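Local coordinates for protein cellulose 1,4-beta-cellobiosidase (Thermobifida fusca, PDB 4JJJ) that probably hydrolyses cellulose as a cellobiohydrolase, this chain being the family 48 glycoside hydrolase catalytic domain of a longer protein with a cellulose-binding module, at residues A[89-94]-A[141-146]; A[420-425]-A[506-511]. The protein carries 1 engineered substitution. All coordinates share one frame; numbering follows the deposited sequence.

Contact 1 of 2, residues A[89-94]-A[141-146]; sequences KDQPTN and NEIYGM
The side-chain amide of Q91 grips the backbone of I143 at two points. Q91 OE1 accepts from I143 N at 3.1 Å, with the N-H pointing almost straight at it (176°). Q91 NE2 donates a hydrogen bond to I143 O at 3.0 Å, and that oxygen lies close to the plane of the Q91 amide. One side chain thus pairs with both polar backbone atoms of one residue, much as a neighbouring strand would. The extended chain of Q91, with CG set between the backbone N and carbonyl carbon (chi1 54°), carries the amide across. N94 ND2 also donates to Q91 OE1, at 3.0 Å, from the same face as I143 N. On the same side chain, N94 CB lies 3.3 Å from N141 O and 3.8 Å from N141 CB. From outside the two loops, W303 NE1 also donates to Q91 OE1, and P86 O accepts from Q91 NE2. E142 OE2 bonds T88 OG1, a second tie to the 89-94 loop region. A leucine in place of Q91 would probably leave I143 N and I143 O without these mates and take from N94 ND2 its acceptor. Amide-to-backbone bonding fixes the buried I143 backbone without regular secondary structure.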
loop_
_atom_site.group_PDB
_atom_site.type_symbol
_atom_site.label_atom_id
_atom_site.label_comp_id
_atom_site.label_asym_id
_atom_site.label_seq_id
_atom_site.Cartn_x
_atom_site.Cartn_y
_atom_site.Cartn_z
ATOM N N LYS A 89 -2.900 -20.162 13.696
ATOM C CA LYS A 89 -3.319 -19.543 14.959
ATOM C C LYS A 89 -4.013 -18.228 14.748
ATOM O O LYS A 89 -5.006 -17.904 15.443
ATOM C CB LYS A 89 -2.127 -19.373 15.919
ATOM C CG LYS A 89 -1.021 -18.397 15.448
ATOM C CD LYS A 89 0.200 -18.619 16.345
ATOM C CE LYS A 89 1.110 -17.430 16.426
ATOM N NZ LYS A 89 2.081 -17.392 15.322
ATOM N N ASP A 90 -3.488 -17.453 13.794
ATOM C CA ASP A 90 -3.980 -16.114 13.537
ATOM C C ASP A 90 -5.262 -16.072 12.678
ATOM O O ASP A 90 -6.087 -15.206 12.866
ATOM C CB ASP A 90 -2.903 -15.290 12.812
ATOM C CG ASP A 90 -1.538 -15.289 13.546
ATOM O OD1 ASP A 90 -1.545 -14.713 14.676
ATOM O OD2 ASP A 90 -0.537 -15.740 12.950
ATOM N N GLN A 91 -5.419 -17.016 11.752
ATOM C CA GLN A 91 -6.623 -17.129 10.911
ATOM C C GLN A 91 -7.176 -18.556 10.977
ATOM O O GLN A 91 -7.108 -19.356 10.056
ATOM C CB GLN A 91 -6.341 -16.704 9.449
ATOM C CG GLN A 91 -5.175 -17.457 8.815
ATOM C CD GLN A 91 -5.074 -17.204 7.321
ATOM O OE1 GLN A 91 -6.075 -17.264 6.618
ATOM N NE2 GLN A 91 -3.862 -16.974 6.812
ATOM N N PRO A 92 -7.766 -18.904 12.155
ATOM C CA PRO A 92 -8.011 -20.360 12.411
ATOM C C PRO A 92 -9.282 -20.996 11.879
ATOM O O PRO A 92 -9.335 -22.261 11.807
ATOM C CB PRO A 92 -8.052 -20.371 13.960
ATOM C CG PRO A 92 -8.552 -19.023 14.364
ATOM C CD PRO A 92 -7.777 -18.106 13.376
ATOM N N THR A 93 -10.250 -20.184 11.421
ATOM C CA THR A 93 -11.584 -20.739 11.103
ATOM C C THR A 93 -12.008 -20.505 9.637
ATOM O O THR A 93 -13.177 -20.365 9.364
ATOM C CB THR A 93 -12.604 -20.199 12.086
ATOM O OG1 THR A 93 -12.575 -18.772 12.116
ATOM C CG2 THR A 93 -12.388 -20.720 13.451
ATOM N N ASN A 94 -11.085 -20.557 8.694
ATOM C CA ASN A 94 -11.469 -20.448 7.295
ATOM C C ASN A 94 -12.346 -21.642 6.830
ATOM O O ASN A 94 -13.033 -21.544 5.834
ATOM C CB ASN A 94 -10.261 -20.347 6.364
ATOM C CG ASN A 94 -9.558 -19.006 6.463
ATOM O OD1 ASN A 94 -10.045 -17.994 5.926
ATOM N ND2 ASN A 94 -8.409 -19.019 7.061
ATOM N N ASN A 141 -7.409 -23.991 3.352
ATOM C CA ASN A 141 -8.390 -22.949 3.221
ATOM C C ASN A 141 -7.827 -21.581 3.660
ATOM O O ASN A 141 -8.546 -20.586 3.589
ATOM C CB ASN A 141 -9.614 -23.261 4.081
ATOM C CG ASN A 141 -10.378 -24.438 3.576
ATOM O OD1 ASN A 141 -10.580 -24.634 2.373
ATOM N ND2 ASN A 141 -10.713 -25.338 4.562
ATOM N N GLU A 142 -6.603 -21.497 4.130
ATOM C CA GLU A 142 -6.020 -20.317 4.620
ATOM C C GLU A 142 -5.644 -19.385 3.416
ATOM O O GLU A 142 -5.386 -19.866 2.320
ATOM C CB GLU A 142 -4.742 -20.649 5.414
ATOM C CG GLU A 142 -5.108 -21.355 6.732
ATOM C CD GLU A 142 -3.942 -21.779 7.578
ATOM O OE1 GLU A 142 -2.805 -21.335 7.331
ATOM O OE2 GLU A 142 -4.091 -22.648 8.505
ATOM N N ILE A 143 -5.482 -18.089 3.697
ATOM C CA ILE A 143 -5.076 -17.051 2.679
ATOM C C ILE A 143 -3.592 -16.913 2.839
ATOM O O ILE A 143 -3.116 -16.718 3.945
ATOM C CB ILE A 143 -5.750 -15.729 2.959
ATOM C CG1 ILE A 143 -7.198 -15.871 2.813
ATOM C CG2 ILE A 143 -5.206 -14.553 2.114
ATOM C CD1 ILE A 143 -7.741 -16.114 1.456
ATOM N N TYR A 144 -2.833 -16.950 1.738
ATOM C CA TYR A 144 -1.441 -16.655 1.726
ATOM C C TYR A 144 -1.225 -15.231 1.112
ATOM O O TYR A 144 -1.036 -15.099 -0.064
ATOM C CB TYR A 144 -0.675 -17.690 0.921
ATOM C CG TYR A 144 0.824 -17.571 1.007
ATOM C CD1 TYR A 144 1.574 -16.946 0.058
ATOM C CD2 TYR A 144 1.495 -18.139 2.069
ATOM C CE1 TYR A 144 2.927 -16.913 0.149
ATOM C CE2 TYR A 144 2.842 -18.111 2.206
ATOM C CZ TYR A 144 3.583 -17.489 1.220
ATOM O OH TYR A 144 4.991 -17.519 1.310
ATOM N N GLY A 145 -1.316 -14.269 1.997
ATOM C CA GLY A 145 -1.217 -12.831 1.676
ATOM C C GLY A 145 -0.795 -12.117 2.895
ATOM O O GLY A 145 -1.107 -12.571 3.983
ATOM N N MET A 146 -0.007 -11.035 2.747
ATOM C CA MET A 146 0.369 -10.256 3.952
ATOM C C MET A 146 -0.793 -9.480 4.520
ATOM O O MET A 146 -1.521 -8.798 3.780
ATOM C CB MET A 146 1.542 -9.343 3.663
ATOM C CG MET A 146 2.804 -10.038 3.211
ATOM S SD MET A 146 4.242 -8.922 3.193
ATOM C CE MET A 146 4.240 -8.459 1.505
#

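Contact 2 of 2, residues A[420-425]-A[506-511]; sequences WNMERV and AKTLMY
The Y511 ring and the E423 carboxylate stand near each other, with E423 OE2 4.3 Å from Y511 CE1 and oblique to the ring. A water sits at the ring edge, in its plane, 2.9 Å from Y511 OH; its bond to E423 OE2 is weak. The carboxylate's main partner is the ammonium of K507. K507 NZ bonds E423 OE2 at 2.8 Å, on the syn lone pair, and OE1 more weakly at 3.1 Å. E423 reaches it with CG anti to the backbone N (chi1 -166°) and the chain extended beyond. K507 bends at chi3 and lays CD beside the carboxylate, 3.4 Å from E423 OE2. The backbones come closest at E423 and T508, and T508 OG1 lies 3.4 Å from E423 CB. That hydroxyl bonds A504 O in its own helix. T508 CG2 packs on M422 CG at 3.7 Å. The helical segments 420-425 and 506-511 run in nearly the same direction, at 22°, with their axes 8.3 Å apart at closest. Both belong to the (α/α)6 barrel. Helix 620-637 adds E625, in salt bridge with K507 NZ, and T628, which bonds it too. E625 also bonds W420 of the glycan pocket. The buried lysine is probably kept charged by two carboxylates, and this network links the helix pair to the pocket wall.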
loop_
_atom_site.group_PDB
_atom_site.type_symbol
_atom_site.label_atom_id
_atom_site.label_comp_id
_atom_site.label_asym_id
_atom_site.label_seq_id
_atom_site.Cartn_x
_atom_site.Cartn_y
_atom_site.Cartn_z
ATOM N N TRP A 420 5.905 5.497 -8.162
ATOM C CA TRP A 420 5.779 4.077 -7.797
ATOM C C TRP A 420 5.167 3.277 -8.976
ATOM O O TRP A 420 5.669 2.185 -9.367
ATOM C CB TRP A 420 5.024 3.890 -6.546
ATOM C CG TRP A 420 5.759 4.122 -5.301
ATOM C CD1 TRP A 420 7.081 4.294 -5.139
ATOM C CD2 TRP A 420 5.202 4.039 -3.971
ATOM N NE1 TRP A 420 7.374 4.400 -3.816
ATOM C CE2 TRP A 420 6.251 4.209 -3.069
ATOM C CE3 TRP A 420 3.907 3.819 -3.495
ATOM C CZ2 TRP A 420 6.072 4.149 -1.703
ATOM C CZ3 TRP A 420 3.705 3.757 -2.109
ATOM C CH2 TRP A 420 4.775 3.914 -1.239
ATOM N N ASN A 421 4.091 3.830 -9.579
ATOM C CA ASN A 421 3.505 3.183 -10.759
ATOM C C ASN A 421 4.425 3.248 -11.962
ATOM O O ASN A 421 4.757 2.212 -12.592
ATOM C CB ASN A 421 2.165 3.793 -11.065
ATOM C CG ASN A 421 1.725 3.491 -12.463
ATOM O OD1 ASN A 421 1.746 2.378 -12.851
ATOM N ND2 ASN A 421 1.083 4.478 -13.104
ATOM N N MET A 422 4.934 4.421 -12.234
ATOM C CA MET A 422 5.684 4.657 -13.445
ATOM C C MET A 422 6.943 3.854 -13.487
ATOM O O MET A 422 7.324 3.402 -14.549
ATOM C CB MET A 422 5.977 6.125 -13.784
ATOM C CG MET A 422 6.156 6.406 -15.272
ATOM S SD MET A 422 4.830 5.875 -16.375
ATOM C CE MET A 422 3.397 6.701 -15.686
ATOM N N GLU A 423 7.597 3.706 -12.336
ATOM C CA GLU A 423 8.847 2.848 -12.302
ATOM C C GLU A 423 8.556 1.409 -12.790
ATOM O O GLU A 423 9.363 0.845 -13.520
ATOM C CB GLU A 423 9.439 2.766 -10.917
ATOM C CG GLU A 423 10.859 2.211 -10.928
ATOM C CD GLU A 423 11.435 2.035 -9.562
ATOM O OE1 GLU A 423 11.360 3.008 -8.780
ATOM O OE2 GLU A 423 11.963 0.954 -9.347
ATOM N N ARG A 424 7.368 0.916 -12.464
ATOM C CA ARG A 424 7.044 -0.432 -12.842
ATOM C C ARG A 424 6.764 -0.468 -14.383
ATOM O O ARG A 424 7.152 -1.419 -15.056
ATOM C CB ARG A 424 5.817 -0.914 -12.103
ATOM C CG ARG A 424 5.965 -0.946 -10.561
ATOM C CD ARG A 424 4.614 -0.760 -9.922
ATOM N NE ARG A 424 4.762 -0.647 -8.490
ATOM C CZ ARG A 424 3.901 -0.064 -7.649
ATOM N NH1 ARG A 424 2.800 0.403 -8.113
ATOM N NH2 ARG A 424 4.248 0.100 -6.349
ATOM N N VAL A 425 6.103 0.595 -14.875
ATOM C CA VAL A 425 5.881 0.751 -16.330
ATOM C C VAL A 425 7.226 0.839 -17.049
ATOM O O VAL A 425 7.396 0.219 -18.110
ATOM C CB VAL A 425 4.983 1.989 -16.604
ATOM C CG1 VAL A 425 4.763 2.174 -18.107
ATOM C CG2 VAL A 425 3.653 1.801 -15.859
ATOM N N ALA A 506 14.330 8.746 -10.057
ATOM C CA ALA A 506 15.599 8.453 -10.681
ATOM C C ALA A 506 15.507 7.090 -11.387
ATOM O O ALA A 506 15.976 6.960 -12.553
ATOM C CB ALA A 506 16.700 8.415 -9.709
ATOM N N LYS A 507 14.932 6.057 -10.732
ATOM C CA LYS A 507 14.827 4.755 -11.380
ATOM C C LYS A 507 13.947 4.797 -12.608
ATOM O O LYS A 507 14.248 4.178 -13.647
ATOM C CB LYS A 507 14.398 3.730 -10.397
ATOM C CG LYS A 507 15.487 3.292 -9.415
ATOM C CD LYS A 507 15.045 2.194 -8.524
ATOM C CE LYS A 507 14.088 2.656 -7.416
ATOM N NZ LYS A 507 13.244 1.509 -6.884
ATOM N N THR A 508 12.795 5.432 -12.461
ATOM C CA THR A 508 11.885 5.506 -13.569
ATOM C C THR A 508 12.594 6.045 -14.800
ATOM O O THR A 508 12.472 5.486 -15.907
ATOM C CB THR A 508 10.680 6.480 -13.231
ATOM O OG1 THR A 508 9.972 5.913 -12.153
ATOM C CG2 THR A 508 9.684 6.568 -14.327
ATOM N N LEU A 509 13.324 7.101 -14.595
ATOM C CA LEU A 509 14.059 7.767 -15.669
ATOM C C LEU A 509 15.197 6.884 -16.254
ATOM O O LEU A 509 15.386 6.852 -17.462
ATOM C CB LEU A 509 14.620 9.124 -15.175
ATOM C CG LEU A 509 13.503 10.172 -14.856
ATOM C CD1 LEU A 509 14.073 11.408 -14.224
ATOM C CD2 LEU A 509 12.726 10.530 -16.086
ATOM N N MET A 510 15.880 6.171 -15.401
ATOM C CA MET A 510 16.968 5.274 -15.833
ATOM C C MET A 510 16.438 4.114 -16.678
ATOM O O MET A 510 17.023 3.860 -17.746
ATOM C CB MET A 510 17.726 4.749 -14.624
ATOM C CG MET A 510 18.724 5.800 -14.082
ATOM S SD MET A 510 19.841 5.099 -12.857
ATOM C CE MET A 510 18.749 4.508 -11.561
ATOM N N TYR A 511 15.400 3.418 -16.221
ATOM C CA TYR A 511 14.841 2.285 -17.006
ATOM C C TYR A 511 14.397 2.793 -18.335
ATOM O O TYR A 511 14.586 2.138 -19.410
ATOM C CB TYR A 511 13.729 1.573 -16.213
ATOM C CG TYR A 511 14.231 0.734 -15.082
ATOM C CD1 TYR A 511 14.053 1.140 -13.783
ATOM C CD2 TYR A 511 14.813 -0.507 -15.306
ATOM C CE1 TYR A 511 14.501 0.318 -12.754
ATOM C CE2 TYR A 511 15.283 -1.330 -14.319
ATOM C CZ TYR A 511 15.178 -0.919 -13.017
ATOM O OH TYR A 511 15.548 -1.672 -11.944
HETATM O O HOH W 1 14.732 -1.106 -9.239
#

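Overall arrangement
Both contacts are largely buried, but they hold different elements. Contact 1 ties two loops, one following helix 71-83 and the other following helix 131-138. Its centre is about 20 Å from the chain centre, and N141 is exposed. Contact 2 packs two barrel helices, 416-432 and 499-516, and all its touching residues are buried. The two share no element and lie on opposite sides of the chain centre, with centres about 34 Å apart and nearest atoms about 12 Å apart. Their chemistry follows their place. The loops are joined by the neutral amide of one glutamine bonding backbone groups, whereas the helices, whose backbone groups largely pair internally, meet through charged side chains and methyl packing.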